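Local structure of DisA protein (Sorangium cellulosum, 6CCA) at residues P32-E35 against R36-R40; L118-G122 against D123-T127; G171-A175 against T176-F180. The protein probably transfers methyl groups to a carbon atom of a polyketide intermediate, building the gem-dimethyl group on the disorazol assembly line. All blocks are in the same frame, centred on the assembly; numbering follows the deposited sequence.

Contact 1: residues P32-E35 against R36-R40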
loop_
_atom_site.group_PDB
_atom_site.type_symbol
_atom_site.label_atom_id
_atom_site.label_comp_id
_atom_site.label_asym_id
_atom_site.label_seq_id
_atom_site.Cartn_x
_atom_site.Cartn_y
_atom_site.Cartn_z
ATOM N N PRO A 32 17.796 -19.226 12.111
ATOM C CA PRO A 32 17.168 -18.623 10.942
ATOM C C PRO A 32 16.192 -19.616 10.355
ATOM O O PRO A 32 16.499 -20.812 10.204
ATOM C CB PRO A 32 18.332 -18.318 10.014
ATOM C CG PRO A 32 19.525 -18.208 10.906
ATOM C CD PRO A 32 19.268 -19.149 12.044
ATOM N N LEU A 33 14.981 -19.163 10.081
ATOM C CA LEU A 33 13.983 -20.055 9.482
ATOM C C LEU A 33 13.349 -19.607 8.153
ATOM O O LEU A 33 12.519 -20.317 7.598
ATOM C CB LEU A 33 12.958 -20.504 10.485
ATOM C CG LEU A 33 12.047 -19.425 11.061
ATOM C CD1 LEU A 33 10.604 -19.904 11.087
ATOM C CD2 LEU A 33 12.563 -19.081 12.452
ATOM N N LEU A 34 13.707 -18.436 7.689
ATOM C CA LEU A 34 13.075 -17.940 6.493
ATOM C C LEU A 34 13.425 -18.724 5.244
ATOM O O LEU A 34 12.558 -19.032 4.436
ATOM C CB LEU A 34 13.381 -16.469 6.295
ATOM C CG LEU A 34 12.644 -15.768 5.134
ATOM C CD1 LEU A 34 11.172 -15.988 5.207
ATOM C CD2 LEU A 34 12.973 -14.284 5.072
ATOM N N GLU A 35 14.670 -19.105 5.110
ATOM C CA GLU A 35 15.111 -19.798 3.856
ATOM C C GLU A 35 14.263 -21.032 3.608
ATOM O O GLU A 35 13.749 -21.227 2.502
ATOM C CB GLU A 35 16.614 -20.156 3.989
ATOM C CG GLU A 35 17.205 -20.950 2.831
ATOM C CD GLU A 35 18.728 -21.173 2.966
ATOM O OE1 GLU A 35 19.405 -20.664 3.902
ATOM O OE2 GLU A 35 19.248 -21.881 2.085
ATOM N N ARG A 36 14.032 -21.835 4.627
ATOM C CA ARG A 36 13.263 -23.051 4.398
ATOM C C ARG A 36 11.761 -22.848 4.397
ATOM O O ARG A 36 11.001 -23.720 3.962
ATOM C CB ARG A 36 13.645 -24.098 5.421
ATOM C CG ARG A 36 13.085 -23.884 6.812
ATOM C CD ARG A 36 13.836 -24.854 7.710
ATOM N NE ARG A 36 14.368 -24.232 8.910
ATOM C CZ ARG A 36 13.918 -24.461 10.133
ATOM N NH1 ARG A 36 12.880 -25.260 10.334
ATOM N NH2 ARG A 36 14.506 -23.863 11.162
ATOM N N SER A 37 11.319 -21.691 4.880
ATOM C CA SER A 37 9.921 -21.328 4.812
ATOM C C SER A 37 9.411 -20.733 3.484
ATOM O O SER A 37 8.274 -20.938 3.165
ATOM C CB SER A 37 9.654 -20.314 5.942
ATOM O OG SER A 37 9.823 -20.902 7.212
ATOM N N VAL A 38 10.247 -20.068 2.732
ATOM C CA VAL A 38 9.806 -19.367 1.512
ATOM C C VAL A 38 9.116 -20.349 0.545
ATOM O O VAL A 38 8.034 -20.075 -0.005
ATOM C CB VAL A 38 10.924 -18.521 0.906
ATOM C CG1 VAL A 38 10.501 -17.944 -0.410
ATOM C CG2 VAL A 38 11.266 -17.386 1.849
ATOM N N PRO A 39 9.715 -21.495 0.305
ATOM C CA PRO A 39 8.978 -22.465 -0.563
ATOM C C PRO A 39 7.625 -22.955 -0.048
ATOM O O PRO A 39 6.822 -23.337 -0.833
ATOM C CB PRO A 39 10.006 -23.683 -0.692
ATOM C CG PRO A 39 11.301 -23.125 -0.282
ATOM C CD PRO A 39 11.020 -22.015 0.753
ATOM N N ARG A 40 7.356 -22.957 1.256
ATOM C CA ARG A 40 6.079 -23.319 1.797
ATOM C C ARG A 40 5.058 -22.187 1.651
ATOM O O ARG A 40 3.888 -22.412 1.862
ATOM C CB ARG A 40 6.200 -23.660 3.270
ATOM C CG ARG A 40 7.043 -24.918 3.516
ATOM C CD ARG A 40 7.328 -25.200 4.980
ATOM N NE ARG A 40 8.120 -26.464 5.124
ATOM C CZ ARG A 40 9.351 -26.611 5.672
ATOM N NH1 ARG A 40 10.027 -25.601 6.200
ATOM N NH2 ARG A 40 9.927 -27.823 5.716
HETATM O O HOH W 1 15.707 -21.749 7.108
#
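The backbone of P32-E35 turns into that of R36-R40 through loosely made helical bonds: V38 N reaches L34 O at 3.1 Å, nearly in line with the carbonyl, while S37 N is shared between L33 O, at 3.3 Å, and a weaker bond to L34 O. L33 O takes a second donor, S37 OG, at 2.8 Å. The hydroxyl and the amide of S37 come to this oxygen from opposite faces of the carbonyl plane, and chi1 of S37 (-65°) sets OG beside its own backbone N, within reach of the preceding turn. This is the first turn of helix 34-41, kinked at P39-R40; the ring carbon CD of P39 lies 3.3 Å from E35 O where an amide N-H would otherwise stand. The buried side of the helix meets strand 330-337 through W331 and helix 196-216 through F212. One turn apart, L34 CD1 and V38 CG2 touch at 3.6 Å, the two side chains slanting across each other. On the exposed side R36 folds back along the chain, bent at chi3, and lays one face of its guanidinium over L33 CB, 3.8 Å from NH2. A water accepts from R36 N at 3.0 Å and makes weak bonds to R36 NE and P32 O.

Contact 2: residues L118-G122 against D123-T127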
loop_
_atom_site.group_PDB
_atom_site.type_symbol
_atom_site.label_atom_id
_atom_site.label_comp_id
_atom_site.label_asym_id
_atom_site.label_seq_id
_atom_site.Cartn_x
_atom_site.Cartn_y
_atom_site.Cartn_z
ATOM N N LEU A 118 -0.863 15.202 -23.901
ATOM C CA LEU A 118 -0.106 16.448 -23.775
ATOM C C LEU A 118 1.290 16.174 -24.342
ATOM O O LEU A 118 1.790 15.061 -24.240
ATOM C CB LEU A 118 0.090 16.924 -22.341
ATOM C CG LEU A 118 -1.115 17.421 -21.570
ATOM C CD1 LEU A 118 -0.704 17.903 -20.224
ATOM C CD2 LEU A 118 -1.893 18.517 -22.328
ATOM N N ARG A 119 1.861 17.198 -24.970
ATOM C CA ARG A 119 3.288 17.251 -25.243
ATOM C C ARG A 119 3.794 18.326 -24.328
ATOM O O ARG A 119 3.210 19.412 -24.221
ATOM C CB ARG A 119 3.568 17.565 -26.709
ATOM C CG ARG A 119 5.059 17.568 -27.059
ATOM C CD ARG A 119 5.342 17.259 -28.540
ATOM N NE ARG A 119 4.402 17.881 -29.488
ATOM C CZ ARG A 119 4.326 19.190 -29.734
ATOM N NH1 ARG A 119 5.152 20.036 -29.096
ATOM N NH2 ARG A 119 3.434 19.663 -30.628
ATOM N N ILE A 120 4.879 18.021 -23.600
ATOM C CA ILE A 120 5.361 18.882 -22.605
ATOM C C ILE A 120 6.844 19.261 -22.879
ATOM O O ILE A 120 7.636 18.396 -23.151
ATOM C CB ILE A 120 5.360 18.203 -21.194
ATOM C CG1 ILE A 120 3.921 17.837 -20.805
ATOM C CG2 ILE A 120 5.941 19.128 -20.179
ATOM C CD1 ILE A 120 3.720 17.274 -19.421
ATOM N N GLU A 121 7.131 20.545 -22.868
ATOM C CA GLU A 121 8.454 21.060 -23.187
ATOM C C GLU A 121 8.724 22.104 -22.109
ATOM O O GLU A 121 8.275 23.234 -22.176
ATOM C CB GLU A 121 8.396 21.677 -24.597
ATOM C CG GLU A 121 9.688 21.634 -25.327
ATOM C CD GLU A 121 9.627 22.508 -26.575
ATOM O OE1 GLU A 121 10.575 23.274 -26.733
ATOM O OE2 GLU A 121 8.616 22.446 -27.353
ATOM N N GLY A 122 9.361 21.684 -21.021
ATOM C CA GLY A 122 9.485 22.578 -19.884
ATOM C C GLY A 122 8.120 22.971 -19.375
ATOM O O GLY A 122 7.259 22.109 -19.237
ATOM N N ASP A 123 7.882 24.256 -19.158
ATOM C CA ASP A 123 6.623 24.760 -18.659
ATOM C C ASP A 123 5.522 24.733 -19.688
ATOM O O ASP A 123 4.415 25.056 -19.393
ATOM C CB ASP A 123 6.813 26.188 -18.170
ATOM C CG ASP A 123 5.555 26.831 -17.701
ATOM O OD1 ASP A 123 5.062 26.514 -16.623
ATOM O OD2 ASP A 123 5.063 27.696 -18.385
ATOM N N ARG A 124 5.851 24.358 -20.905
ATOM C CA ARG A 124 4.906 24.442 -21.985
ATOM C C ARG A 124 4.139 23.173 -22.306
ATOM O O ARG A 124 4.690 22.172 -22.664
ATOM C CB ARG A 124 5.550 24.984 -23.249
ATOM C CG ARG A 124 4.561 25.112 -24.360
ATOM C CD ARG A 124 5.021 26.029 -25.453
ATOM N NE ARG A 124 4.576 25.481 -26.712
ATOM C CZ ARG A 124 3.753 26.062 -27.554
ATOM N NH1 ARG A 124 3.313 27.295 -27.354
ATOM N NH2 ARG A 124 3.413 25.404 -28.634
ATOM N N LEU A 125 2.830 23.302 -22.222
ATOM C CA LEU A 125 1.901 22.234 -22.443
ATOM C C LEU A 125 1.168 22.422 -23.751
ATOM O O LEU A 125 0.687 23.466 -24.011
ATOM C CB LEU A 125 0.896 22.212 -21.304
ATOM C CG LEU A 125 1.488 22.231 -19.917
ATOM C CD1 LEU A 125 0.436 22.329 -18.843
ATOM C CD2 LEU A 125 2.404 21.056 -19.689
ATOM N N PHE A 126 1.099 21.394 -24.549
ATOM C CA PHE A 126 0.459 21.466 -25.830
ATOM C C PHE A 126 -0.483 20.288 -25.923
ATOM O O PHE A 126 -0.054 19.118 -25.801
ATOM C CB PHE A 126 1.484 21.361 -26.960
ATOM C CG PHE A 126 0.884 21.602 -28.324
ATOM C CD1 PHE A 126 0.394 22.848 -28.657
ATOM C CD2 PHE A 126 0.803 20.583 -29.251
ATOM C CE1 PHE A 126 -0.161 23.061 -29.926
ATOM C CE2 PHE A 126 0.226 20.778 -30.482
ATOM C CZ PHE A 126 -0.214 22.022 -30.836
ATOM N N THR A 127 -1.761 20.560 -26.209
ATOM C CA THR A 127 -2.710 19.441 -26.381
ATOM C C THR A 127 -2.570 18.873 -27.737
ATOM O O THR A 127 -2.661 19.603 -28.771
ATOM C CB THR A 127 -4.206 19.835 -26.173
ATOM O OG1 THR A 127 -4.529 21.050 -26.891
ATOM C CG2 THR A 127 -4.467 20.157 -24.799
#
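R119 N gives its hydrogen to F126 O in the shortest polar bond of this pair of strands, 2.8 Å long, nearly straight at 168° and in the carbonyl plane. F126 N returns a bond to R119 O, so these two residues form a hydrogen-bonded antiparallel pair. E121 and R124 form the next one, where R124 N sits well above the plane of the E121 carbonyl. Between the pairs, I120 CA lies 3.4 Å from R124 O in a CH...O contact.

On the face carrying R119 and F126, both side chains run the same way. With CG of R119 opposite its backbone N (chi1 -177°) and a bend at chi3, the guanidinium comes beside the phenyl ring, NH2 only 3.1 Å from F126 CD2. The two planes are inclined by 33° and the approach to the ring is oblique; F126 CB lies over one face of the guanidinium.

The other face is mostly apolar. L125 CD2 rests 3.7 Å from I120 CG1, the two side chains lying alongside each other, and L118 CD2 meets the methyl CG2 of T127 at 3.9 Å. L118 and L125 pack on L109 of helix 102-114, while T127 OG1 is bonded to R81 O and S84 N.

D123 takes the second corner of the turn, and its carboxylate is hydrogen-bonded to S87 OG and A89 N. G122 has the positive phi expected at the first corner, and the whole is a beta hairpin with a two-residue type II' turn, whose strand 124-127 also pairs with strand 85-87.

Contact 3: residues G171-A175 against T176-F180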
loop_
_atom_site.group_PDB
_atom_site.type_symbol
_atom_site.label_atom_id
_atom_site.label_comp_id
_atom_site.label_asym_id
_atom_site.label_seq_id
_atom_site.Cartn_x
_atom_site.Cartn_y
_atom_site.Cartn_z
ATOM N N GLY A 171 -8.635 21.763 -2.886
ATOM C CA GLY A 171 -8.615 21.678 -1.417
ATOM C C GLY A 171 -9.886 22.213 -0.779
ATOM O O GLY A 171 -9.889 22.542 0.407
ATOM N N GLN A 172 -10.961 22.301 -1.565
ATOM C CA GLN A 172 -12.222 22.805 -1.080
ATOM C C GLN A 172 -13.032 21.712 -0.378
ATOM O O GLN A 172 -14.080 21.995 0.171
ATOM C CB GLN A 172 -13.093 23.279 -2.206
ATOM C CG GLN A 172 -12.547 24.219 -3.250
ATOM C CD GLN A 172 -13.620 24.469 -4.305
ATOM O OE1 GLN A 172 -13.592 23.938 -5.405
ATOM N NE2 GLN A 172 -14.617 25.220 -3.929
ATOM N N VAL A 173 -12.613 20.457 -0.478
ATOM C CA VAL A 173 -13.206 19.387 0.340
ATOM C C VAL A 173 -12.112 18.427 0.687
ATOM O O VAL A 173 -11.244 18.110 -0.143
ATOM C CB VAL A 173 -14.387 18.660 -0.360
ATOM C CG1 VAL A 173 -13.917 17.933 -1.603
ATOM C CG2 VAL A 173 -15.017 17.624 0.566
ATOM N N ALA A 174 -12.117 17.970 1.930
ATOM C CA ALA A 174 -11.133 17.029 2.403
ATOM C C ALA A 174 -11.234 15.681 1.695
ATOM O O ALA A 174 -12.300 15.120 1.589
ATOM C CB ALA A 174 -11.332 16.821 3.912
ATOM N N ALA A 175 -10.102 15.133 1.290
ATOM C CA ALA A 175 -10.042 13.816 0.655
ATOM C C ALA A 175 -10.765 12.713 1.416
ATOM O O ALA A 175 -11.503 11.919 0.836
ATOM C CB ALA A 175 -8.597 13.427 0.426
ATOM N N THR A 176 -10.576 12.671 2.739
ATOM C CA THR A 176 -11.243 11.649 3.590
ATOM C C THR A 176 -12.764 11.728 3.567
ATOM O O THR A 176 -13.452 10.719 3.651
ATOM C CB THR A 176 -10.747 11.763 5.066
ATOM O OG1 THR A 176 -11.020 13.099 5.530
ATOM C CG2 THR A 176 -9.222 11.443 5.138
ATOM N N ASP A 177 -13.314 12.893 3.383
ATOM C CA ASP A 177 -14.795 13.003 3.203
ATOM C C ASP A 177 -15.331 12.321 1.918
ATOM O O ASP A 177 -16.494 11.902 1.810
ATOM C CB ASP A 177 -15.221 14.441 3.111
ATOM C CG ASP A 177 -15.022 15.217 4.424
ATOM O OD1 ASP A 177 -14.580 14.620 5.432
ATOM O OD2 ASP A 177 -15.298 16.431 4.379
ATOM N N VAL A 178 -14.485 12.250 0.905
ATOM C CA VAL A 178 -14.901 11.585 -0.328
ATOM C C VAL A 178 -14.511 10.101 -0.303
ATOM O O VAL A 178 -15.276 9.223 -0.726
ATOM C CB VAL A 178 -14.244 12.300 -1.515
ATOM C CG1 VAL A 178 -14.643 11.622 -2.825
ATOM C CG2 VAL A 178 -14.619 13.780 -1.510
ATOM N N LEU A 179 -13.291 9.811 0.160
ATOM C CA LEU A 179 -12.822 8.415 0.233
ATOM C C LEU A 179 -13.506 7.629 1.365
ATOM O O LEU A 179 -13.682 6.421 1.259
ATOM C CB LEU A 179 -11.311 8.378 0.462
ATOM C CG LEU A 179 -10.467 9.069 -0.590
ATOM C CD1 LEU A 179 -9.046 9.219 -0.040
ATOM C CD2 LEU A 179 -10.494 8.235 -1.866
ATOM N N PHE A 180 -13.908 8.333 2.433
ATOM C CA PHE A 180 -14.684 7.721 3.540
ATOM C C PHE A 180 -16.030 8.435 3.696
ATOM O O PHE A 180 -16.209 9.272 4.578
ATOM C CB PHE A 180 -13.852 7.826 4.821
ATOM C CG PHE A 180 -12.519 7.128 4.731
ATOM C CD1 PHE A 180 -12.431 5.749 4.910
ATOM C CD2 PHE A 180 -11.372 7.835 4.442
ATOM C CE1 PHE A 180 -11.223 5.102 4.832
ATOM C CE2 PHE A 180 -10.156 7.204 4.357
ATOM C CZ PHE A 180 -10.075 5.834 4.552
#
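The first turn of the short helix 175-179 forms here, where A175 meets V178 and L179 just after the loop that follows helix 165-169. A175 O accepts two amides in this turn, those three and four residues further on. L179 N reaches it at 2.8 Å in an almost straight bond (174°), whereas V178 N, at 3.0 Å, approaches from well above the carbonyl plane. A174 O receives a weak bond from D177 N, 3.0 Å away. F180 N then bonds T176 O at 2.7 Å and closes the far end.

The side chains meet mostly through carbon. CG of D177 lies beside its own backbone N (chi1 -67°), which brings the carboxylate back over the loop: OD2 stands 4.0 Å from A174 CB and equally near V173 CG2, contacts with methyl groups and not polar bonds. V173 and D177 slant past each other. Further along, V173 CG1 approaches V178 CG2 at 4.2 Å. The L179 side chain passes close to the A175 carbonyl, CG 3.4 Å from its oxygen, and CD1 lies near A175 CB.

Around this turn, V173 and V178 both rest on L168 of helix 165-169, L179 reaches L157 and C161 of helix 152-163 and also L351 of a loop, and F180 packs against M185 and M188.

The three contacts follow one another along a single chain without touching. Contact 1 and contact 2 are the most distant, with centres 51 Å apart on opposite sides of the centre of the chain; contact 3 also lies across that centre from contact 1, with centres 43 Å apart. Contacts 2 and 3 are nearer, about 18 Å between nearest atoms. Contact 1 packs beside strand 330-337 of the mixed sheet that includes strands of the methyltransferase domain, whereas contacts 2 and 3 lie in a largely helical part of the chain, away from that sheet. Each illustrates a different way of redirecting a chain locally: an irregular helix start, a tight hairpin and a loop-to-helix junction.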